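Local structure of pullulanase (Klebsiella oxytoca, 2YOC) at residues V162-H168 with S262-Q267; I185-S191 with D206-L211; K172-P178 with Y230-P236. The protein hydrolyses the alpha-1,6-glucosidic links of pullulan and related branched glucans and is exported by a type 2 secretion system. All blocks are in the same frame, centred on the assembly; numbering follows the deposited sequence.

Contact 1: V162-H168 with S262-Q267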
loop_
_atom_site.group_PDB
_atom_site.type_symbol
_atom_site.label_atom_id
_atom_site.label_comp_id
_atom_site.label_asym_id
_atom_site.label_seq_id
_atom_site.Cartn_x
_atom_site.Cartn_y
_atom_site.Cartn_z
ATOM N N VAL B 162 -11.543 -39.307 39.207
ATOM C CA VAL B 162 -12.224 -38.306 38.446
ATOM C C VAL B 162 -11.537 -36.968 38.603
ATOM O O VAL B 162 -11.371 -36.487 39.723
ATOM C CB VAL B 162 -13.757 -38.282 38.701
ATOM C CG1 VAL B 162 -14.478 -37.458 37.637
ATOM C CG2 VAL B 162 -14.370 -39.675 38.825
ATOM N N ALA B 163 -11.076 -36.414 37.467
ATOM C CA ALA B 163 -10.359 -35.143 37.371
ATOM C C ALA B 163 -10.832 -34.333 36.168
ATOM O O ALA B 163 -11.088 -34.914 35.109
ATOM C CB ALA B 163 -8.871 -35.403 37.246
ATOM N N LEU B 164 -10.909 -32.987 36.324
ATOM C CA LEU B 164 -11.320 -32.014 35.281
ATOM C C LEU B 164 -12.741 -32.266 34.702
ATOM O O LEU B 164 -13.456 -33.130 35.207
ATOM C CB LEU B 164 -10.255 -31.879 34.151
ATOM C CG LEU B 164 -8.771 -31.843 34.558
ATOM C CD1 LEU B 164 -7.893 -32.376 33.458
ATOM C CD2 LEU B 164 -8.333 -30.464 34.937
ATOM N N ALA B 165 -13.167 -31.481 33.699
ATOM C CA ALA B 165 -14.480 -31.619 33.071
ATOM C C ALA B 165 -14.288 -31.631 31.546
ATOM O O ALA B 165 -14.739 -30.732 30.832
ATOM C CB ALA B 165 -15.369 -30.471 33.492
ATOM N N GLU B 166 -13.560 -32.651 31.067
ATOM C CA GLU B 166 -13.138 -32.814 29.682
ATOM C C GLU B 166 -14.236 -33.184 28.715
ATOM O O GLU B 166 -14.129 -32.822 27.549
ATOM C CB GLU B 166 -11.990 -33.844 29.584
ATOM C CG GLU B 166 -10.731 -33.507 30.372
ATOM C CD GLU B 166 -9.791 -34.686 30.534
ATOM O OE1 GLU B 166 -9.591 -35.438 29.551
ATOM O OE2 GLU B 166 -9.279 -34.877 31.662
ATOM N N ALA B 167 -15.258 -33.929 29.174
ATOM C CA ALA B 167 -16.382 -34.414 28.352
ATOM C C ALA B 167 -17.562 -33.412 28.227
ATOM O O ALA B 167 -17.792 -32.572 29.109
ATOM C CB ALA B 167 -16.863 -35.780 28.851
ATOM N N HIS B 168 -18.290 -33.501 27.103
ATOM C CA HIS B 168 -19.350 -32.572 26.747
ATOM C C HIS B 168 -20.592 -33.274 26.236
ATOM O O HIS B 168 -20.607 -33.768 25.102
ATOM C CB HIS B 168 -18.827 -31.598 25.646
ATOM C CG HIS B 168 -17.770 -30.646 26.112
ATOM N ND1 HIS B 168 -17.975 -29.293 26.091
ATOM C CD2 HIS B 168 -16.525 -30.890 26.597
ATOM C CE1 HIS B 168 -16.863 -28.753 26.572
ATOM N NE2 HIS B 168 -15.971 -29.682 26.905
ATOM N N SER B 262 -8.700 -42.842 32.167
ATOM C CA SER B 262 -9.240 -41.520 32.489
ATOM C C SER B 262 -10.686 -41.567 32.992
ATOM O O SER B 262 -11.498 -42.383 32.538
ATOM C CB SER B 262 -9.163 -40.621 31.252
ATOM O OG SER B 262 -8.782 -39.292 31.574
ATOM N N ALA B 263 -10.989 -40.653 33.921
ATOM C CA ALA B 263 -12.297 -40.410 34.522
ATOM C C ALA B 263 -12.425 -38.882 34.650
ATOM O O ALA B 263 -11.583 -38.243 35.290
ATOM C CB ALA B 263 -12.389 -41.084 35.887
ATOM N N THR B 264 -13.425 -38.293 33.978
ATOM C CA THR B 264 -13.636 -36.837 33.953
ATOM C C THR B 264 -15.115 -36.475 34.156
ATOM O O THR B 264 -15.998 -37.282 33.840
ATOM C CB THR B 264 -13.052 -36.238 32.638
ATOM O OG1 THR B 264 -12.780 -34.843 32.798
ATOM C CG2 THR B 264 -13.945 -36.482 31.416
ATOM N N GLN B 265 -15.381 -35.249 34.655
ATOM C CA GLN B 265 -16.739 -34.739 34.846
ATOM C C GLN B 265 -17.311 -34.316 33.488
ATOM O O GLN B 265 -16.554 -34.127 32.524
ATOM C CB GLN B 265 -16.782 -33.586 35.855
ATOM C CG GLN B 265 -16.465 -33.991 37.287
ATOM C CD GLN B 265 -17.023 -33.002 38.286
ATOM O OE1 GLN B 265 -16.305 -32.185 38.891
ATOM N NE2 GLN B 265 -18.337 -33.059 38.500
ATOM N N VAL B 266 -18.650 -34.219 33.391
ATOM C CA VAL B 266 -19.313 -33.898 32.122
ATOM C C VAL B 266 -19.986 -32.523 32.146
ATOM O O VAL B 266 -20.730 -32.200 33.078
ATOM C CB VAL B 266 -20.308 -35.030 31.714
ATOM C CG1 VAL B 266 -20.904 -34.792 30.326
ATOM C CG2 VAL B 266 -19.663 -36.409 31.792
ATOM N N GLN B 267 -19.737 -31.741 31.102
ATOM C CA GLN B 267 -20.343 -30.438 30.847
ATOM C C GLN B 267 -21.637 -30.722 30.061
ATOM O O GLN B 267 -21.586 -31.251 28.942
ATOM C CB GLN B 267 -19.359 -29.539 30.072
ATOM C CG GLN B 267 -18.229 -28.992 30.963
ATOM C CD GLN B 267 -17.346 -27.967 30.281
ATOM O OE1 GLN B 267 -17.797 -26.943 29.746
ATOM N NE2 GLN B 267 -16.054 -28.179 30.376
#

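Contact 2: I185-S191 with D206-L211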
loop_
_atom_site.group_PDB
_atom_site.type_symbol
_atom_site.label_atom_id
_atom_site.label_comp_id
_atom_site.label_asym_id
_atom_site.label_seq_id
_atom_site.Cartn_x
_atom_site.Cartn_y
_atom_site.Cartn_z
ATOM N N ILE B 185 -12.517 -49.232 26.044
ATOM C CA ILE B 185 -13.693 -49.055 26.894
ATOM C C ILE B 185 -14.007 -47.544 27.080
ATOM O O ILE B 185 -13.165 -46.790 27.592
ATOM C CB ILE B 185 -13.580 -49.832 28.247
ATOM C CG1 ILE B 185 -13.543 -51.373 28.053
ATOM C CG2 ILE B 185 -14.682 -49.407 29.223
ATOM C CD1 ILE B 185 -14.834 -52.036 27.345
ATOM N N VAL B 186 -15.215 -47.118 26.625
ATOM C CA VAL B 186 -15.708 -45.734 26.765
ATOM C C VAL B 186 -17.111 -45.809 27.346
ATOM O O VAL B 186 -18.017 -46.379 26.726
ATOM C CB VAL B 186 -15.605 -44.862 25.468
ATOM C CG1 VAL B 186 -16.299 -43.519 25.646
ATOM C CG2 VAL B 186 -14.148 -44.641 25.063
ATOM N N ARG B 187 -17.277 -45.275 28.564
ATOM C CA ARG B 187 -18.574 -45.350 29.244
ATOM C C ARG B 187 -19.037 -44.077 29.919
ATOM O O ARG B 187 -18.218 -43.266 30.367
ATOM C CB ARG B 187 -18.544 -46.447 30.309
ATOM C CG ARG B 187 -18.569 -47.853 29.768
ATOM C CD ARG B 187 -17.997 -48.786 30.815
ATOM N NE ARG B 187 -17.944 -50.168 30.348
ATOM C CZ ARG B 187 -17.617 -51.201 31.116
ATOM N NH1 ARG B 187 -17.329 -51.019 32.402
ATOM N NH2 ARG B 187 -17.569 -52.424 30.605
ATOM N N LEU B 188 -20.363 -43.957 30.082
ATOM C CA LEU B 188 -20.931 -42.852 30.832
ATOM C C LEU B 188 -21.506 -43.363 32.165
ATOM O O LEU B 188 -22.639 -43.829 32.216
ATOM C CB LEU B 188 -21.946 -42.029 30.015
ATOM C CG LEU B 188 -22.519 -40.776 30.682
ATOM C CD1 LEU B 188 -21.434 -39.782 31.016
ATOM C CD2 LEU B 188 -23.563 -40.136 29.798
ATOM N N TYR B 189 -20.686 -43.308 33.225
ATOM C CA TYR B 189 -21.077 -43.700 34.576
ATOM C C TYR B 189 -21.925 -42.590 35.181
ATOM O O TYR B 189 -21.725 -41.416 34.850
ATOM C CB TYR B 189 -19.831 -43.978 35.449
ATOM C CG TYR B 189 -19.192 -45.329 35.177
ATOM C CD1 TYR B 189 -18.419 -45.542 34.033
ATOM C CD2 TYR B 189 -19.385 -46.402 36.046
ATOM C CE1 TYR B 189 -17.856 -46.791 33.764
ATOM C CE2 TYR B 189 -18.825 -47.653 35.789
ATOM C CZ TYR B 189 -18.065 -47.846 34.641
ATOM O OH TYR B 189 -17.511 -49.084 34.396
ATOM N N TYR B 190 -22.880 -42.958 36.055
ATOM C CA TYR B 190 -23.787 -42.011 36.710
ATOM C C TYR B 190 -24.198 -42.446 38.123
ATOM O O TYR B 190 -24.226 -43.635 38.418
ATOM C CB TYR B 190 -25.032 -41.751 35.830
ATOM C CG TYR B 190 -25.829 -42.997 35.496
ATOM C CD1 TYR B 190 -25.493 -43.793 34.399
ATOM C CD2 TYR B 190 -26.928 -43.378 36.266
ATOM C CE1 TYR B 190 -26.205 -44.956 34.099
ATOM C CE2 TYR B 190 -27.674 -44.517 35.950
ATOM C CZ TYR B 190 -27.306 -45.305 34.865
ATOM O OH TYR B 190 -28.011 -46.442 34.552
ATOM N N SER B 191 -24.507 -41.470 38.991
ATOM C CA SER B 191 -24.982 -41.656 40.366
ATOM C C SER B 191 -25.913 -40.514 40.729
ATOM O O SER B 191 -25.541 -39.332 40.624
ATOM C CB SER B 191 -23.834 -41.751 41.368
ATOM O OG SER B 191 -24.301 -41.990 42.689
ATOM N N ASP B 206 -20.762 -48.213 40.163
ATOM C CA ASP B 206 -21.874 -47.328 39.783
ATOM C C ASP B 206 -22.400 -47.696 38.409
ATOM O O ASP B 206 -21.647 -48.146 37.545
ATOM C CB ASP B 206 -21.464 -45.850 39.760
ATOM C CG ASP B 206 -20.916 -45.296 41.048
ATOM O OD1 ASP B 206 -21.729 -44.988 41.948
ATOM O OD2 ASP B 206 -19.727 -44.922 41.067
ATOM N N ARG B 207 -23.697 -47.505 38.206
ATOM C CA ARG B 207 -24.385 -47.785 36.950
ATOM C C ARG B 207 -23.680 -47.019 35.791
ATOM O O ARG B 207 -23.106 -45.956 36.027
ATOM C CB ARG B 207 -25.836 -47.279 37.075
ATOM C CG ARG B 207 -26.789 -48.048 38.008
ATOM C CD ARG B 207 -28.059 -48.501 37.283
ATOM N NE ARG B 207 -27.742 -49.374 36.141
ATOM C CZ ARG B 207 -28.634 -50.031 35.401
ATOM N NH1 ARG B 207 -29.933 -49.938 35.672
ATOM N NH2 ARG B 207 -28.233 -50.784 34.384
ATOM N N TYR B 208 -23.709 -47.545 34.566
ATOM C CA TYR B 208 -23.094 -46.847 33.435
ATOM C C TYR B 208 -23.873 -47.101 32.172
ATOM O O TYR B 208 -24.846 -47.851 32.203
ATOM C CB TYR B 208 -21.607 -47.223 33.240
ATOM C CG TYR B 208 -21.348 -48.700 33.031
ATOM C CD1 TYR B 208 -21.145 -49.552 34.114
ATOM C CD2 TYR B 208 -21.330 -49.253 31.753
ATOM C CE1 TYR B 208 -20.929 -50.916 33.931
ATOM C CE2 TYR B 208 -21.091 -50.616 31.556
ATOM C CZ TYR B 208 -20.895 -51.446 32.649
ATOM O OH TYR B 208 -20.686 -52.800 32.485
ATOM N N LEU B 209 -23.443 -46.472 31.063
ATOM C CA LEU B 209 -23.978 -46.676 29.718
ATOM C C LEU B 209 -22.773 -46.882 28.793
ATOM O O LEU B 209 -21.733 -46.224 28.972
ATOM C CB LEU B 209 -24.784 -45.483 29.199
ATOM C CG LEU B 209 -25.900 -44.854 30.024
ATOM C CD1 LEU B 209 -26.448 -43.656 29.292
ATOM C CD2 LEU B 209 -27.031 -45.827 30.300
ATOM N N LYS B 210 -22.903 -47.780 27.808
ATOM C CA LYS B 210 -21.802 -48.016 26.891
ATOM C C LYS B 210 -21.831 -46.997 25.743
ATOM O O LYS B 210 -22.871 -46.783 25.110
ATOM C CB LYS B 210 -21.753 -49.492 26.417
ATOM C CG LYS B 210 -20.647 -49.856 25.401
ATOM C CD LYS B 210 -19.241 -50.051 26.023
ATOM C CE LYS B 210 -18.122 -50.037 24.993
ATOM N NZ LYS B 210 -17.408 -48.724 24.929
ATOM N N LEU B 211 -20.696 -46.330 25.520
ATOM C CA LEU B 211 -20.605 -45.357 24.442
ATOM C C LEU B 211 -19.919 -45.971 23.218
ATOM O O LEU B 211 -19.032 -46.810 23.362
ATOM C CB LEU B 211 -19.935 -44.048 24.903
ATOM C CG LEU B 211 -20.544 -43.380 26.118
ATOM C CD1 LEU B 211 -19.675 -42.260 26.586
ATOM C CD2 LEU B 211 -21.948 -42.859 25.817
#

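Contact 3: K172-P178 with Y230-P236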
loop_
_atom_site.group_PDB
_atom_site.type_symbol
_atom_site.label_atom_id
_atom_site.label_comp_id
_atom_site.label_asym_id
_atom_site.label_seq_id
_atom_site.Cartn_x
_atom_site.Cartn_y
_atom_site.Cartn_z
ATOM N N LYS B 172 -28.971 -34.964 23.209
ATOM C CA LYS B 172 -29.561 -36.170 23.788
ATOM C C LYS B 172 -28.699 -37.432 23.554
ATOM O O LYS B 172 -28.403 -38.155 24.504
ATOM C CB LYS B 172 -30.981 -36.386 23.238
ATOM C CG LYS B 172 -32.060 -35.421 23.759
ATOM C CD LYS B 172 -33.123 -35.098 22.658
ATOM C CE LYS B 172 -34.493 -34.734 23.193
ATOM N NZ LYS B 172 -35.329 -34.036 22.174
ATOM N N ASN B 173 -28.238 -37.639 22.312
ATOM C CA ASN B 173 -27.463 -38.804 21.870
ATOM C C ASN B 173 -25.911 -38.689 21.871
ATOM O O ASN B 173 -25.233 -39.712 21.821
ATOM C CB ASN B 173 -27.906 -39.142 20.448
ATOM C CG ASN B 173 -28.034 -40.608 20.160
ATOM O OD1 ASN B 173 -28.365 -41.436 21.031
ATOM N ND2 ASN B 173 -27.848 -40.949 18.899
ATOM N N THR B 174 -25.358 -37.466 21.863
ATOM C CA THR B 174 -23.925 -37.239 21.686
ATOM C C THR B 174 -23.125 -36.724 22.873
ATOM O O THR B 174 -23.494 -35.746 23.520
ATOM C CB THR B 174 -23.727 -36.430 20.402
ATOM O OG1 THR B 174 -24.422 -37.096 19.344
ATOM C CG2 THR B 174 -22.275 -36.262 20.024
ATOM N N LEU B 175 -21.989 -37.372 23.112
ATOM C CA LEU B 175 -21.047 -37.006 24.155
ATOM C C LEU B 175 -19.690 -36.806 23.457
ATOM O O LEU B 175 -19.189 -37.724 22.777
ATOM C CB LEU B 175 -21.007 -38.109 25.238
ATOM C CG LEU B 175 -20.033 -38.017 26.431
ATOM C CD1 LEU B 175 -18.667 -38.518 26.098
ATOM C CD2 LEU B 175 -20.011 -36.663 27.087
ATOM N N LEU B 176 -19.133 -35.580 23.568
ATOM C CA LEU B 176 -17.848 -35.248 22.943
ATOM C C LEU B 176 -16.756 -35.312 23.963
ATOM O O LEU B 176 -16.871 -34.699 25.032
ATOM C CB LEU B 176 -17.844 -33.888 22.235
ATOM C CG LEU B 176 -18.918 -33.655 21.181
ATOM C CD1 LEU B 176 -18.943 -32.219 20.778
ATOM C CD2 LEU B 176 -18.720 -34.538 19.967
ATOM N N TRP B 177 -15.720 -36.113 23.670
ATOM C CA TRP B 177 -14.584 -36.283 24.569
ATOM C C TRP B 177 -13.314 -36.711 23.840
ATOM O O TRP B 177 -13.217 -37.860 23.390
ATOM C CB TRP B 177 -14.915 -37.247 25.720
ATOM C CG TRP B 177 -13.852 -37.345 26.777
ATOM C CD1 TRP B 177 -12.984 -36.365 27.174
ATOM C CD2 TRP B 177 -13.627 -38.458 27.651
ATOM N NE1 TRP B 177 -12.204 -36.814 28.211
ATOM C CE2 TRP B 177 -12.576 -38.100 28.526
ATOM C CE3 TRP B 177 -14.166 -39.757 27.739
ATOM C CZ2 TRP B 177 -12.066 -38.989 29.485
ATOM C CZ3 TRP B 177 -13.664 -40.628 28.692
ATOM C CH2 TRP B 177 -12.642 -40.238 29.564
ATOM N N PRO B 178 -12.309 -35.815 23.757
ATOM C CA PRO B 178 -11.032 -36.216 23.125
ATOM C C PRO B 178 -10.277 -37.322 23.918
ATOM O O PRO B 178 -9.572 -38.146 23.320
ATOM C CB PRO B 178 -10.227 -34.906 23.048
ATOM C CG PRO B 178 -11.143 -33.833 23.513
ATOM C CD PRO B 178 -12.258 -34.435 24.274
ATOM N N TYR B 230 -13.397 -32.479 18.488
ATOM C CA TYR B 230 -13.520 -33.439 19.599
ATOM C C TYR B 230 -14.141 -34.784 19.167
ATOM O O TYR B 230 -15.063 -34.804 18.328
ATOM C CB TYR B 230 -14.391 -32.850 20.708
ATOM C CG TYR B 230 -13.744 -31.805 21.588
ATOM C CD1 TYR B 230 -12.843 -30.884 21.069
ATOM C CD2 TYR B 230 -14.102 -31.681 22.923
ATOM C CE1 TYR B 230 -12.264 -29.902 21.872
ATOM C CE2 TYR B 230 -13.507 -30.728 23.745
ATOM C CZ TYR B 230 -12.601 -29.823 23.212
ATOM O OH TYR B 230 -12.038 -28.855 24.025
ATOM N N ALA B 231 -13.641 -35.894 19.767
ATOM C CA ALA B 231 -14.085 -37.263 19.514
ATOM C C ALA B 231 -15.545 -37.462 19.932
ATOM O O ALA B 231 -15.881 -37.277 21.114
ATOM C CB ALA B 231 -13.188 -38.246 20.258
ATOM N N ALA B 232 -16.407 -37.848 18.958
ATOM C CA ALA B 232 -17.844 -38.080 19.175
ATOM C C ALA B 232 -18.180 -39.514 19.592
ATOM O O ALA B 232 -17.615 -40.462 19.043
ATOM C CB ALA B 232 -18.646 -37.693 17.933
ATOM N N PHE B 233 -19.117 -39.654 20.560
ATOM C CA PHE B 233 -19.612 -40.939 21.068
ATOM C C PHE B 233 -21.133 -40.957 21.150
ATOM O O PHE B 233 -21.730 -40.034 21.708
ATOM C CB PHE B 233 -19.015 -41.279 22.445
ATOM C CG PHE B 233 -17.509 -41.300 22.450
ATOM C CD1 PHE B 233 -16.784 -40.146 22.712
ATOM C CD2 PHE B 233 -16.811 -42.467 22.167
ATOM C CE1 PHE B 233 -15.384 -40.166 22.709
ATOM C CE2 PHE B 233 -15.417 -42.478 22.169
ATOM C CZ PHE B 233 -14.718 -41.325 22.430
ATOM N N LYS B 234 -21.746 -42.019 20.598
ATOM C CA LYS B 234 -23.197 -42.246 20.582
ATOM C C LYS B 234 -23.611 -42.911 21.885
ATOM O O LYS B 234 -22.961 -43.866 22.313
ATOM C CB LYS B 234 -23.583 -43.128 19.381
ATOM C CG LYS B 234 -25.055 -43.079 19.013
ATOM C CD LYS B 234 -25.428 -44.135 17.983
ATOM C CE LYS B 234 -26.828 -44.007 17.403
ATOM N NZ LYS B 234 -26.967 -42.898 16.409
ATOM N N LEU B 235 -24.676 -42.393 22.534
ATOM C CA LEU B 235 -25.213 -42.950 23.790
ATOM C C LEU B 235 -26.163 -44.075 23.410
ATOM O O LEU B 235 -26.725 -44.004 22.316
ATOM C CB LEU B 235 -26.015 -41.884 24.565
ATOM C CG LEU B 235 -25.300 -41.149 25.690
ATOM C CD1 LEU B 235 -24.538 -39.932 25.158
ATOM C CD2 LEU B 235 -26.283 -40.688 26.748
ATOM N N PRO B 236 -26.438 -45.080 24.298
ATOM C CA PRO B 236 -27.415 -46.125 23.933
ATOM C C PRO B 236 -28.814 -45.557 23.689
ATOM O O PRO B 236 -29.108 -44.430 24.109
ATOM C CB PRO B 236 -27.376 -47.081 25.124
ATOM C CG PRO B 236 -26.825 -46.307 26.229
ATOM C CD PRO B 236 -25.877 -45.332 25.647
#

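Contact 1: V162-H168 with S262-Q267
The imidazole of His168 has Gln267 CB over one face, displaced toward the rim, and the carbonyl oxygen of Glu166 in plane at its edge. The two side chains lie alongside one another and point the same way, with the ring and the Gln267 amide turned 41° apart. The amide does not bond to the ring: Gln267 NE2 donates to Ala165 O (2.9 Å), in the plane of that carbonyl, and also to Asn620 O, while His168 NE2 turns to Glu621 O.

Thr264 OG1 links two peptide groups of the loop before strand 167-169. Placed anti to the backbone N (chi1 -158°), it donates to Ala163 O at 2.9 Å and accepts the nearly straight N-H of Glu166 at 2.9 Å, while its CG2 packs on Ala167 CB (3.9 Å). Glu166 crosses this threonine at about a right angle, and its OE1 accepts a hydrogen bond from Trp177 NE1.

Along the backbone, Ala163 N reaches Ala263 O and Gln265 N reaches Leu164 O in that loop, whereas Gln267 N to Ala167 O (2.9 Å) belongs to the parallel pairing of Ala167 with Val266 and His168 with Gln267.

The chemistry implies that an irregular approach to a parallel strand can be fastened by side chains: one buried threonine hydroxyl, donor and acceptor at once, and one glutamine amide take up peptide groups that the regular pairing does not reach.

Contact 2: I185-S191 with D206-L211
Arg187 lies along the face of the Tyr208 ring. From CB, which rests against Leu209 O (3.5 Å), the arginine runs extended from CG to NE; CG lies near both Leu209 O and Tyr208 CD2, and CD moves over the ring at 3.5 Å from Tyr208 CD2. NE then sits above Tyr208 CE2 (3.4 Å), NH1 lies near Tyr208 CZ, and NH2 lies over Tyr208 OH without bonding to it; that hydroxyl bonds to Asp20. The guanidinium is stacked on the tyrosine with the planes 11° apart, an off-centre cation-pi arrangement, and Ile185 CG2 covers its opposite face. In the guanidinium plane Arg187 NH1 donates to Tyr189 OH (2.8 Å), while Arg187 NH2 bonds to Val21 O. These partners fix the rotation of the group.

Tyr208 CB, in turn, stands over the centre of the Tyr189 ring, a CH-pi contact whose position follows from the chi1 of 58° that sets Tyr208 CG between backbone N and carbonyl carbon. Arg207 CB makes a CH-pi contact over the face of Tyr190, displaced toward CZ. At the other end Val186 O is gripped twice, by Leu211 N at 2.9 Å and Lys210 NZ at 3.0 Å, from opposite faces of its plane; the lysine ammonium also donates to Leu211 O. Val186 CG1 meets Leu211 CD1 at 3.7 Å, the two side chains crossing at about a right angle.

Leu188 N donates to Leu209 O; the return bond is bent, its donor above the carbonyl plane. Tyr190 N bonds to Arg207 O, so the chains run in opposite order. Segment 206-211 is thus laid along 185-191, an edge strand, within this chain, of the mixed sheet of the pullulanase N2 domain, a family of the E-set clan.

Contact 3: K172-P178 with Y230-P236
Asn173, Phe233 and Tyr230 bury the largest areas here, and they mark the two ends and the middle of a short antiparallel pairing. At one end Asn173 lays its side chain obliquely across that of Lys234, while its backbone oxygen accepts Leu235 N at 2.8 Å. Leu235 folds back over the same peptide, its CD1 lying close to Asn173 O and reaching Leu175 CB (4.0 Å).

In the middle, Phe233 and Leu175 form the hydrogen-bonded pair: Leu175 N donates to Phe233 O at 3.0 Å, in the carbonyl plane, and Phe233 N returns a bond to Leu175 O. With CG anti to the carbonyl carbon (chi1 -57°), the phenyl ring lies alongside the 172-178 segment and presents its edge to two carbonyl oxygens in its plane, those of Leu175 and Trp177; its carbon CE1 also meets Trp177 CB at 4.2 Å. The flanking pairs, Thr174 with Lys234 and Leu176 with Ala232, are non-hydrogen-bonded, and Leu176 CD2 packs on Ala232 CB (3.8 Å).

At the far end the Tyr230 ring receives Pro178 CG over one face, 3.8 Å from the ring centroid and 16° off the normal, a CH-pi contact. Tyr230 CB meanwhile touches Leu176 CB. Trp177 N, bonded to Ala231 O at 2.8 Å, closes the ladder beside the Pro178-Tyr230 contact.

Within the sheet, strand 174-176 has strand 167-169 along its other edge, and strand 232-234 has strand 212-214 along its own, through bonds of Leu176 with His168 and of Ala232 with Thr214. Pro178 also packs on Pro213 of a second subunit.

All three contacts lie in the N2 domain and reach one mixed sheet, their centres 12 to 13 Å apart. Contacts 2 and 3 are nested along the chain inside the loop closed by contact 1, contact 2 innermost. Contacts 1 and 3 adjoin directly, strands 167-169 and 174-176 being neighbours; Thr264 CG2 packs 3.6 Å from Trp177 CE2. Contact 2 meets the others largely through apolar side chains, Val186 CG1 lying 3.7 Å from Phe233 CD2 and Leu188 CD1 3.9 Å from Val266 CG2. A bound calcium ion lies about 11 Å from the side chain of His168 and one about 9 Å from that of Tyr230, too distant for either to be a ligand.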